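Local coordinates for protein ribonuclease-like 3 (Danio rerio, PDB 2VQ9) that cleaves RNA as a secreted pancreatic-type ribonuclease, promotes angiogenesis and kills bacteria, Gram-negative ones above all, without needing its nuclease activity, at residues 34-39 / 54-58; 42-47 / 105-109; 127-131 / 142-147. One frame throughout, in Å; residues are numbered along the deposited sequence.

Contact 1 (34-39 / 54-58). Unlike the reference sequence in segment 54-58: Arg55 (reference Gly).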
# COMPACT_ATOMS: atom_id res chain seq x y z
N LEU A 34 -7.37 -0.20 0.20
CA LEU A 34 -7.34 1.07 -0.53
C LEU A 34 -6.83 2.19 0.36
O LEU A 34 -6.01 2.99 -0.06
CB LEU A 34 -8.75 1.44 -1.07
CG LEU A 34 -9.41 0.50 -2.08
CD1 LEU A 34 -10.80 1.07 -2.47
CD2 LEU A 34 -8.54 0.43 -3.35
N THR A 35 -7.31 2.26 1.59
CA THR A 35 -6.92 3.35 2.51
C THR A 35 -5.42 3.32 2.77
O THR A 35 -4.77 4.36 2.75
CB THR A 35 -7.67 3.23 3.87
OG1 THR A 35 -9.07 3.39 3.61
CG2 THR A 35 -7.22 4.31 4.85
N GLN A 36 -4.90 2.13 3.05
CA GLN A 36 -3.52 2.01 3.44
C GLN A 36 -2.56 2.11 2.26
O GLN A 36 -1.46 2.63 2.40
CB GLN A 36 -3.28 0.69 4.13
CG GLN A 36 -3.78 0.58 5.56
CD GLN A 36 -2.82 -0.26 6.39
OE1 GLN A 36 -2.28 -1.27 5.91
NE2 GLN A 36 -2.59 0.15 7.62
N HIS A 37 -2.97 1.62 1.09
CA HIS A 37 -1.98 1.32 0.05
C HIS A 37 -2.24 1.90 -1.34
O HIS A 37 -1.45 1.68 -2.25
CB HIS A 37 -1.80 -0.21 -0.05
CG HIS A 37 -1.26 -0.83 1.21
ND1 HIS A 37 -0.02 -0.50 1.73
CD2 HIS A 37 -1.80 -1.74 2.07
CE1 HIS A 37 0.17 -1.16 2.86
NE2 HIS A 37 -0.89 -1.92 3.08
N VAL A 38 -3.34 2.63 -1.53
CA VAL A 38 -3.66 3.12 -2.88
C VAL A 38 -3.86 4.62 -2.87
O VAL A 38 -4.81 5.10 -2.26
CB VAL A 38 -4.92 2.41 -3.47
CG1 VAL A 38 -5.27 2.97 -4.85
CG2 VAL A 38 -4.71 0.86 -3.56
N TYR A 39 -2.97 5.34 -3.56
CA TYR A 39 -3.07 6.83 -3.63
C TYR A 39 -2.36 7.34 -4.88
O TYR A 39 -1.13 7.50 -4.89
CB TYR A 39 -2.47 7.44 -2.34
CG TYR A 39 -2.41 8.97 -2.25
CD1 TYR A 39 -3.35 9.79 -2.86
CD2 TYR A 39 -1.40 9.57 -1.49
CE1 TYR A 39 -3.25 11.23 -2.74
CE2 TYR A 39 -1.29 10.93 -1.37
CZ TYR A 39 -2.22 11.76 -1.98
OH TYR A 39 -2.04 13.11 -1.77
N ARG A 54 -5.66 10.10 6.41
CA ARG A 54 -6.24 8.75 6.38
C ARG A 54 -6.14 8.03 7.69
O ARG A 54 -6.68 6.93 7.84
CB ARG A 54 -5.62 7.89 5.26
CG ARG A 54 -5.84 8.49 3.87
CD ARG A 54 -5.31 7.54 2.80
NE ARG A 54 -5.61 8.03 1.45
CZ ARG A 54 -5.51 7.27 0.37
NH1 ARG A 54 -5.07 6.01 0.49
NH2 ARG A 54 -5.82 7.77 -0.84
N ARG A 55 -5.47 8.65 8.66
CA ARG A 55 -5.26 8.08 10.00
C ARG A 55 -4.67 6.66 9.96
O ARG A 55 -5.22 5.69 10.53
CB ARG A 55 -6.54 8.17 10.86
CG ARG A 55 -6.27 8.23 12.37
CD ARG A 55 -7.57 8.31 13.17
NE ARG A 55 -7.36 8.30 14.64
CZ ARG A 55 -7.27 7.19 15.37
NH1 ARG A 55 -7.35 6.01 14.78
NH2 ARG A 55 -7.10 7.26 16.70
N ILE A 56 -3.58 6.52 9.23
CA ILE A 56 -2.95 5.21 9.07
C ILE A 56 -2.10 4.95 10.30
O ILE A 56 -1.24 5.75 10.64
CB ILE A 56 -2.14 5.13 7.76
CG1 ILE A 56 -3.14 5.21 6.57
CG2 ILE A 56 -1.30 3.84 7.72
CD1 ILE A 56 -2.51 5.67 5.20
N THR A 57 -2.36 3.83 10.98
CA THR A 57 -1.80 3.57 12.30
C THR A 57 -1.06 2.24 12.38
O THR A 57 -1.26 1.35 11.55
CB THR A 57 -2.92 3.56 13.40
OG1 THR A 57 -3.93 2.61 13.04
CG2 THR A 57 -3.53 4.94 13.56
N ARG A 58 -0.23 2.12 13.41
CA ARG A 58 0.54 0.92 13.69
C ARG A 58 -0.34 -0.30 13.96
O ARG A 58 -0.13 -1.39 13.39
CB ARG A 58 1.47 1.18 14.88
CG ARG A 58 2.53 0.12 15.08
CD ARG A 58 3.54 0.58 16.09
NE ARG A 58 4.53 -0.46 16.38
CZ ARG A 58 5.70 -0.25 16.97
NH1 ARG A 58 6.07 0.99 17.32
NH2 ARG A 58 6.54 -1.26 17.19
O HOH W 1 -4.27 2.05 9.53

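Contact 2 (42-47 / 105-109)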
# COMPACT_ATOMS: atom_id res chain seq x y z
N ILE A 42 0.20 10.42 -4.57
CA ILE A 42 1.34 10.37 -3.63
C ILE A 42 2.61 10.94 -4.28
O ILE A 42 2.83 10.76 -5.49
CB ILE A 42 1.58 8.92 -3.04
CG1 ILE A 42 2.62 8.91 -1.89
CG2 ILE A 42 2.06 7.95 -4.11
CD1 ILE A 42 2.24 9.77 -0.61
N THR A 43 3.39 11.69 -3.50
CA THR A 43 4.75 12.07 -3.90
C THR A 43 5.66 11.72 -2.73
O THR A 43 5.19 11.46 -1.62
CB THR A 43 4.89 13.60 -4.23
OG1 THR A 43 4.71 14.38 -3.05
CG2 THR A 43 3.85 14.05 -5.27
N GLU A 44 6.97 11.75 -2.96
CA GLU A 44 7.95 11.59 -1.87
C GLU A 44 7.80 12.61 -0.74
O GLU A 44 8.07 12.28 0.42
CB GLU A 44 9.37 11.64 -2.42
CG GLU A 44 9.74 10.43 -3.29
CD GLU A 44 11.20 10.44 -3.66
OE1 GLU A 44 11.83 11.53 -3.58
OE2 GLU A 44 11.71 9.38 -4.01
N GLN A 45 7.34 13.82 -1.06
CA GLN A 45 7.24 14.92 -0.10
C GLN A 45 5.85 15.04 0.57
O GLN A 45 5.63 15.93 1.42
CB GLN A 45 7.62 16.25 -0.79
CG GLN A 45 9.05 16.30 -1.35
CD GLN A 45 9.20 15.68 -2.76
OE1 GLN A 45 8.21 15.31 -3.41
NE2 GLN A 45 10.45 15.58 -3.23
N THR A 46 4.92 14.16 0.21
CA THR A 46 3.57 14.29 0.78
C THR A 46 3.07 13.09 1.60
O THR A 46 1.85 12.92 1.84
CB THR A 46 2.56 14.74 -0.28
OG1 THR A 46 2.68 13.91 -1.43
CG2 THR A 46 2.89 16.19 -0.70
N CYS A 47 4.01 12.27 2.06
CA CYS A 47 3.63 11.23 3.03
C CYS A 47 2.86 11.78 4.22
O CYS A 47 1.91 11.16 4.65
CB CYS A 47 4.88 10.50 3.57
SG CYS A 47 5.70 9.44 2.36
N VAL A 105 5.63 3.04 -6.80
CA VAL A 105 5.27 3.07 -5.38
C VAL A 105 6.09 4.11 -4.62
O VAL A 105 7.25 4.38 -4.97
CB VAL A 105 5.37 1.67 -4.71
CG1 VAL A 105 4.50 0.66 -5.47
CG2 VAL A 105 6.85 1.20 -4.60
N ILE A 106 5.49 4.69 -3.58
CA ILE A 106 6.21 5.57 -2.67
C ILE A 106 6.17 4.94 -1.28
O ILE A 106 5.11 4.65 -0.73
CB ILE A 106 5.64 7.03 -2.68
CG1 ILE A 106 5.88 7.66 -4.07
CG2 ILE A 106 6.19 7.85 -1.45
CD1 ILE A 106 6.88 8.73 -4.14
N THR A 107 7.35 4.68 -0.73
CA THR A 107 7.47 4.08 0.60
C THR A 107 7.72 5.22 1.60
O THR A 107 8.66 5.99 1.46
CB THR A 107 8.60 3.04 0.61
OG1 THR A 107 8.23 1.98 -0.30
CG2 THR A 107 8.80 2.47 2.01
N CYS A 108 6.83 5.32 2.58
CA CYS A 108 6.87 6.33 3.64
C CYS A 108 7.41 5.69 4.92
O CYS A 108 6.81 4.77 5.46
CB CYS A 108 5.45 6.86 3.91
SG CYS A 108 4.67 7.68 2.50
N THR A 109 8.55 6.18 5.37
CA THR A 109 9.23 5.60 6.52
C THR A 109 9.30 6.65 7.61
O THR A 109 9.75 7.77 7.36
CB THR A 109 10.65 5.16 6.13
OG1 THR A 109 10.54 4.16 5.11
CG2 THR A 109 11.35 4.55 7.36

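Contact 3 (127-131 / 142-147). Unlike the reference sequence in segment 142-147: Arg144 (reference Lys).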
# COMPACT_ATOMS: atom_id res chain seq x y z
N SER A 127 10.13 1.95 -8.81
CA SER A 127 9.25 1.33 -9.81
C SER A 127 9.35 -0.16 -9.62
O SER A 127 10.46 -0.74 -9.68
CB SER A 127 9.64 1.72 -11.25
OG SER A 127 8.79 1.05 -12.18
N ARG A 128 8.21 -0.80 -9.33
CA ARG A 128 8.26 -2.23 -8.97
C ARG A 128 7.08 -2.99 -9.51
O ARG A 128 6.05 -2.41 -9.77
CB ARG A 128 8.26 -2.41 -7.44
CG ARG A 128 9.11 -1.43 -6.61
CD ARG A 128 9.39 -1.98 -5.20
NE ARG A 128 10.46 -1.21 -4.53
CZ ARG A 128 11.10 -1.58 -3.42
NH1 ARG A 128 10.83 -2.74 -2.82
NH2 ARG A 128 12.03 -0.78 -2.90
N LYS A 129 7.22 -4.30 -9.62
CA LYS A 129 6.02 -5.13 -9.70
C LYS A 129 5.49 -5.31 -8.28
O LYS A 129 6.24 -5.56 -7.32
CB LYS A 129 6.34 -6.47 -10.32
CG LYS A 129 7.13 -6.32 -11.57
CD LYS A 129 6.29 -6.32 -12.79
CE LYS A 129 6.98 -7.29 -13.73
NZ LYS A 129 7.59 -8.30 -12.80
N ILE A 130 4.18 -5.16 -8.12
CA ILE A 130 3.62 -5.20 -6.79
C ILE A 130 3.07 -6.60 -6.52
O ILE A 130 2.55 -7.25 -7.44
CB ILE A 130 2.53 -4.11 -6.61
CG1 ILE A 130 1.38 -4.25 -7.61
CG2 ILE A 130 3.17 -2.72 -6.73
CD1 ILE A 130 0.14 -3.30 -7.28
N VAL A 131 3.19 -7.03 -5.27
CA VAL A 131 2.68 -8.30 -4.82
C VAL A 131 1.57 -8.02 -3.82
O VAL A 131 1.80 -7.39 -2.77
CB VAL A 131 3.81 -9.18 -4.18
CG1 VAL A 131 3.25 -10.53 -3.76
CG2 VAL A 131 4.99 -9.32 -5.17
N TYR A 142 -1.01 -5.54 0.97
CA TYR A 142 0.19 -5.24 0.20
C TYR A 142 1.33 -6.04 0.83
O TYR A 142 1.74 -5.80 1.96
CB TYR A 142 0.52 -3.73 0.18
CG TYR A 142 1.72 -3.37 -0.68
CD1 TYR A 142 1.60 -3.23 -2.06
CD2 TYR A 142 2.98 -3.16 -0.11
CE1 TYR A 142 2.70 -2.91 -2.86
CE2 TYR A 142 4.09 -2.83 -0.91
CZ TYR A 142 3.93 -2.70 -2.28
OH TYR A 142 5.00 -2.40 -3.08
N GLU A 143 1.81 -7.02 0.08
CA GLU A 143 2.80 -7.94 0.62
C GLU A 143 4.16 -7.30 0.46
O GLU A 143 4.90 -7.10 1.44
CB GLU A 143 2.69 -9.30 -0.08
CG GLU A 143 3.77 -10.33 0.31
CD GLU A 143 3.61 -10.89 1.71
OE1 GLU A 143 2.49 -10.85 2.26
OE2 GLU A 143 4.63 -11.40 2.27
N ARG A 144 4.50 -6.93 -0.78
CA ARG A 144 5.78 -6.32 -1.07
C ARG A 144 5.83 -5.80 -2.50
O ARG A 144 4.92 -6.03 -3.31
CB ARG A 144 6.92 -7.32 -0.82
CG ARG A 144 7.02 -8.44 -1.83
CD ARG A 144 8.17 -9.36 -1.43
NE ARG A 144 8.48 -10.30 -2.51
CZ ARG A 144 7.81 -11.43 -2.74
NH1 ARG A 144 6.78 -11.79 -1.96
NH2 ARG A 144 8.17 -12.21 -3.76
N GLY A 145 6.92 -5.10 -2.81
CA GLY A 145 7.19 -4.71 -4.18
C GLY A 145 8.55 -5.23 -4.51
O GLY A 145 9.49 -5.12 -3.70
N VAL A 146 8.68 -5.79 -5.71
CA VAL A 146 9.95 -6.35 -6.17
C VAL A 146 10.47 -5.63 -7.40
O VAL A 146 9.70 -5.01 -8.15
CB VAL A 146 9.81 -7.88 -6.46
CG1 VAL A 146 9.24 -8.56 -5.24
CG2 VAL A 146 8.92 -8.13 -7.71
N ILE A 147 11.78 -5.70 -7.61
CA ILE A 147 12.38 -5.22 -8.85
C ILE A 147 13.07 -6.37 -9.56
O ILE A 147 13.93 -7.05 -8.97
CB ILE A 147 13.39 -4.03 -8.64
CG1 ILE A 147 12.69 -2.87 -7.91
CG2 ILE A 147 14.00 -3.58 -10.00
CD1 ILE A 147 13.56 -1.65 -7.66

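Contact 1 (34-39 / 54-58)
Arg54 reaches across to helix 27-37, the first helix of the ribonuclease A fold, and hydrogen-bonds Thr35 O in its last turn and Val38 O just beyond it. Its chain is extended from CG to NE, which carries the guanidinium past Thr35 to the turn where Val38 leaves helical geometry. Arg54 NH1 donates to Thr35 O at 2.8 Å. Arg54 NH1 also donates to Val38 O at 2.9 Å, and NH2 adds a bent bond to that oxygen, with an angle of 138° at the hydrogen. Val38 O is thus held end-on by two nitrogens. It lies close to the guanidinium plane, as does Thr35 O. The carbonyls are met differently: NH2 sits on a lone pair of Val38 O, whereas NH1 stands above the carbonyl planes of both acceptors. A positive group at this helix end would be expected to offset the negative end of the helix dipole.

Tyr39 CG lies over one face of the Arg54 guanidinium, and Tyr39 CB is 3.7 Å from Arg54 NH2. The ring and guanidinium planes are 49° apart, so this is not a parallel stack. Farther back, Thr35 CG2 lies 3.9 Å from Arg54 CB, and the two side chains run past each other in opposite directions. Arg54 is also a cleavage site of the protein. Arg55 follows with positive phi in a Schellman motif that ends helix 47-53.

Ile56 points toward the helix and puts CD1 3.6 Å from Thr35 O. His37, the catalytic proton acceptor, faces away from residues 54-58; its ND1 bonds to Thr70 O. The bent chain of Gln36 (chi2 -144°) brings NE2 to Ile56 CG2, while OE1 has a weak hydrogen bond with Lys66 NZ. One water accepts from Gln36 NE2 at 3.2 Å and from Thr57 N at 3.0 Å.

Contact 2 (42-47 / 105-109)
A disulfide of the pancreatic ribonuclease family, Cys47-Cys108, ties the start of helix 47-53 to strand 103-112 of the central antiparallel sheet. The Cys47 and Cys108 SG atoms are 2.0 Å apart, and chi3 is -83°, near the relaxed value for a disulfide. Both CB atoms point across the contact. With SG anti to the carbonyl carbon in each cysteine (chi1 -70° and -62°), the sulfurs come together. Tyr121 packs on Cys47, and Phe71 on Cys108.

Beside the disulfide, Ile106 packs against residues 42-47. Ile42 lies against its base: Ile42 CG1 is 3.6 Å from Ile106 CB, and Ile42 CG2 meets Ile106 CG1. The two branched side chains meet at a slant. The end of Ile106 goes on to the turn. Ile106 CD1 is 3.2 Å from Glu44 N and 3.4 Å from Glu44 CG, a tight fit in which the chain of Glu44 runs at about a right angle to that of Ile106. Ile106 CG2 faces Cys47 SG at 4.2 Å.

The loop has its own polar bonds. Thr43 to Thr46 form a type I turn, with Thr46 N bonded to Thr43 O. Thr43 OG1 and Thr46 OG1 are hydrogen-bonded at 2.6 Å. Glu44 OE2 accepts from Glu125 N, on the neighbouring strand 120-135.

Across the contact itself the chemistry is one covalent bond and apolar packing. The disulfide fixes the helix start to the strand, while the Ile42-Ile106 packing beside it is apolar and buried.

Contact 3 (127-131 / 142-147)
Val131 O accepts two backbone N-H groups, from Glu143 N at 2.9 Å and, more weakly, from Arg144 N at 3.4 Å. Val131 N in turn donates to Arg144 O at 2.8 Å, nearly along the C=O axis. Farther on, Lys129 and Val146 form a hydrogen-bonded pair. Val146 N reaches Lys129 O on a nearly straight line (168°), and Lys129 N gives a more bent bond to Val146 O. Lys129 O also receives a CA-H contact from Gly145.

This is the antiparallel hairpin of strands 120-135 and 138-146 in the ribonuclease A fold. Glu143 and Arg144 together face Val131 as a classic beta bulge, which starts two residues after His141, the catalytic proton donor.

Gly145 O is taken by a side chain. Arg128 extends over the glycine, and Arg128 NH1 donates to Gly145 O at 2.9 Å from above the carbonyl plane, while its NE is bonded to Ser126 OG. On the Ile130 face, the Tyr142 ring turns its edge to that residue, with Tyr142 CE1 3.9 Å from Ile130 CG2. On the other face of the sheet, Val131 CG2 lies under the centre of the Arg144 guanidinium, 4.3 Å from its plane.

How the contacts relate
Along the chain, contacts 1 and 2 interlock: segment 42-47 falls between the two halves of contact 1, and its partner 105-109 comes after 54-58. Contact 3 comes after both. The centres of contacts 1 and 2 are about 12 Å apart, those of 2 and 3 about 15 Å, and those of 1 and 3 about 17 Å. Contacts 2 and 3 share one antiparallel sheet, where strands 103-112 and 120-135 are neighbours, and Val105 packs on Ile130, Arg128 and Tyr142. Contact 1 joins contact 3 through His37 CG and Tyr142 CB, 3.6 Å apart. The proton acceptor thus packs on the residue after the proton donor His141, consistent with an active site between helix and strand.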